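Local atomic coordinates of Q protein (Phage 21, PDB entry 6P1B), a protein that acts as a phage transcription antitermination factor on RNA polymerase in Q-dependent antitermination and probably binds DNA. Residues 96-101 with 125-130. Residues are numbered along the deposited sequence; the frame is centred on the assembly and turned at random. Where two conformers were deposited one is given.
Sequences AIASYY and TCRREV. With EDO (1,2-ethanediol), chain G.
Ala98 lies on the backbone of Arg127 in a helix-helix packing of this phage antitermination Q family protein. Helix 94-104 leads into the two-stranded hairpin 108-119, and the long helix 123-155 returns from it, so the contact joins the two helices that flank the hairpin. The axes of the two segments come within 8.4 Å, with their N-to-C directions 124° apart, and no hydrogen bond links them. The small Ala98 methyl makes the close approach: its CB is 3.5 Å from Arg127 CA. Arg127 CB and CD also border this methyl, while NE forms a salt bridge with Asp131, one turn on in the same helix. Val130 presents both methyls. CG2 rests on the backbone of helix 94-104, 3.9 Å from Ala98 CA. CG1, held anti to its backbone N (chi1 165°), meets Ile97 CG2 at 4.0 Å, the two branched side chains crossing at a slant. Ile97 also touches Ser86 and Tyr87 of helix 78-88. On the other flank, Cys126 CB approaches Ala98 O. Beyond it a 1,2-ethanediol, probably from the crystallisation liquor, sits between Tyr101, Cys126 and Glu129 and is also hydrogen-bonded to Lys79 of helix 78-88. Its O1 is 3.6 Å from Tyr101 CB and lies obliquely to the ring. Glu129 OE1 forms a salt bridge with Arg108 of the hairpin and also accepts a short hydrogen bond of 2.5 Å from ethanediol O2.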
loop_
_atom_site.group_PDB
_atom_site.type_symbol
_atom_site.label_atom_id
_atom_site.label_comp_id
_atom_site.label_asym_id
_atom_site.label_seq_id
_atom_site.Cartn_x
_atom_site.Cartn_y
_atom_site.Cartn_z
ATOM N N ALA A 96 -0.060 -5.394 -12.674
ATOM C CA ALA A 96 -1.415 -4.885 -12.823
ATOM C C ALA A 96 -1.488 -3.430 -12.373
ATOM O O ALA A 96 -2.071 -2.576 -13.059
ATOM C CB ALA A 96 -2.387 -5.766 -12.023
ATOM N N ILE A 97 -0.895 -3.133 -11.215
ATOM C CA ILE A 97 -0.895 -1.764 -10.698
ATOM C C ILE A 97 -0.206 -0.823 -11.684
ATOM O O ILE A 97 -0.725 0.266 -12.026
ATOM C CB ILE A 97 -0.206 -1.738 -9.327
ATOM C CG1 ILE A 97 -0.930 -2.652 -8.340
ATOM C CG2 ILE A 97 -0.207 -0.294 -8.791
ATOM C CD1 ILE A 97 -0.237 -2.799 -6.963
ATOM N N ALA A 98 0.996 -1.207 -12.117
ATOM C CA ALA A 98 1.748 -0.382 -13.070
ATOM C C ALA A 98 0.975 -0.182 -14.376
ATOM O O ALA A 98 0.999 0.917 -14.963
ATOM C CB ALA A 98 3.105 -1.022 -13.355
ATOM N N SER A 99 0.287 -1.222 -14.852
ATOM C CA SER A 99 -0.444 -1.104 -16.108
ATOM C C SER A 99 -1.624 -0.158 -15.975
ATOM O O SER A 99 -1.917 0.611 -16.901
ATOM C CB SER A 99 -0.927 -2.482 -16.560
ATOM O OG SER A 99 0.152 -3.364 -16.688
ATOM N N TYR A 100 -2.319 -0.197 -14.830
ATOM C CA TYR A 100 -3.366 0.785 -14.611
ATOM C C TYR A 100 -2.796 2.206 -14.713
ATOM O O TYR A 100 -3.303 3.056 -15.477
ATOM C CB TYR A 100 -4.020 0.581 -13.254
ATOM C CG TYR A 100 -4.918 1.757 -12.861
ATOM C CD1 TYR A 100 -4.478 2.734 -11.992
ATOM C CD2 TYR A 100 -6.213 1.878 -13.390
ATOM C CE1 TYR A 100 -5.296 3.811 -11.634
ATOM C CE2 TYR A 100 -7.036 2.947 -13.040
ATOM C CZ TYR A 100 -6.566 3.909 -12.157
ATOM O OH TYR A 100 -7.356 4.966 -11.808
ATOM N N TYR A 101 -1.734 2.481 -13.938
ATOM C CA TYR A 101 -1.160 3.831 -13.956
ATOM C C TYR A 101 -0.578 4.211 -15.313
ATOM O O TYR A 101 -0.621 5.379 -15.699
ATOM C CB TYR A 101 -0.124 3.959 -12.839
ATOM C CG TYR A 101 -0.806 4.208 -11.527
ATOM C CD1 TYR A 101 -1.303 5.485 -11.205
ATOM C CD2 TYR A 101 -1.032 3.169 -10.625
ATOM C CE1 TYR A 101 -1.957 5.711 -10.009
ATOM C CE2 TYR A 101 -1.702 3.404 -9.428
ATOM C CZ TYR A 101 -2.149 4.682 -9.126
ATOM O OH TYR A 101 -2.810 4.920 -7.938
ATOM N N THR A 125 8.852 2.441 -17.039
ATOM C CA THR A 125 8.964 3.534 -16.074
ATOM C C THR A 125 7.893 3.426 -14.997
ATOM O O THR A 125 8.193 3.526 -13.801
ATOM C CB THR A 125 8.887 4.858 -16.796
ATOM O OG1 THR A 125 10.011 4.973 -17.667
ATOM C CG2 THR A 125 8.884 6.019 -15.789
ATOM N N CYS A 126 6.633 3.271 -15.405
ATOM C CA CYS A 126 5.555 3.147 -14.423
ATOM C C CYS A 126 5.787 1.971 -13.471
ATOM O O CYS A 126 5.523 2.071 -12.266
ATOM C CB CYS A 126 4.215 3.004 -15.138
ATOM S SG CYS A 126 3.682 4.475 -16.051
ATOM N N ARG A 127 6.316 0.866 -13.976
ATOM C CA ARG A 127 6.561 -0.291 -13.122
ATOM C C ARG A 127 7.680 -0.005 -12.119
ATOM O O ARG A 127 7.575 -0.363 -10.931
ATOM C CB ARG A 127 6.910 -1.500 -13.983
ATOM C CG ARG A 127 7.412 -2.691 -13.205
ATOM C CD ARG A 127 6.426 -3.082 -12.084
ATOM N NE ARG A 127 6.961 -4.182 -11.292
ATOM C CZ ARG A 127 6.847 -5.461 -11.621
ATOM N NH1 ARG A 127 6.202 -5.813 -12.719
ATOM N NH2 ARG A 127 7.375 -6.396 -10.836
ATOM N N ARG A 128 8.771 0.605 -12.587
ATOM C CA ARG A 128 9.826 1.017 -11.673
ATOM C C ARG A 128 9.282 1.948 -10.597
ATOM O O ARG A 128 9.639 1.818 -9.424
ATOM C CB ARG A 128 10.963 1.717 -12.439
ATOM C CG ARG A 128 12.088 2.223 -11.525
ATOM C CD ARG A 128 13.286 2.808 -12.327
ATOM N NE ARG A 128 12.853 3.817 -13.298
ATOM C CZ ARG A 128 12.394 5.025 -12.981
ATOM N NH1 ARG A 128 12.306 5.401 -11.703
ATOM N NH2 ARG A 128 12.026 5.860 -13.943
ATOM N N GLU A 129 8.420 2.900 -10.982
ATOM C CA GLU A 129 7.892 3.850 -10.016
ATOM C C GLU A 129 6.994 3.158 -8.998
ATOM O O GLU A 129 7.029 3.492 -7.810
ATOM C CB GLU A 129 7.153 4.971 -10.727
ATOM C CG GLU A 129 8.094 5.953 -11.412
ATOM C CD GLU A 129 7.396 7.040 -12.169
ATOM O OE1 GLU A 129 6.159 7.000 -12.315
ATOM O OE2 GLU A 129 8.085 7.969 -12.592
ATOM N N VAL A 130 6.204 2.176 -9.430
ATOM C CA VAL A 130 5.348 1.450 -8.497
ATOM C C VAL A 130 6.191 0.682 -7.497
ATOM O O VAL A 130 5.910 0.683 -6.281
ATOM C CB VAL A 130 4.396 0.517 -9.267
ATOM C CG1 VAL A 130 3.768 -0.505 -8.320
ATOM C CG2 VAL A 130 3.329 1.340 -9.969
HETATM C C1 EDO G . 3.216 5.837 -12.490
HETATM O O1 EDO G . 2.086 6.762 -12.412
HETATM C C2 EDO G . 3.652 5.551 -11.081
HETATM O O2 EDO G . 4.381 6.709 -10.568
#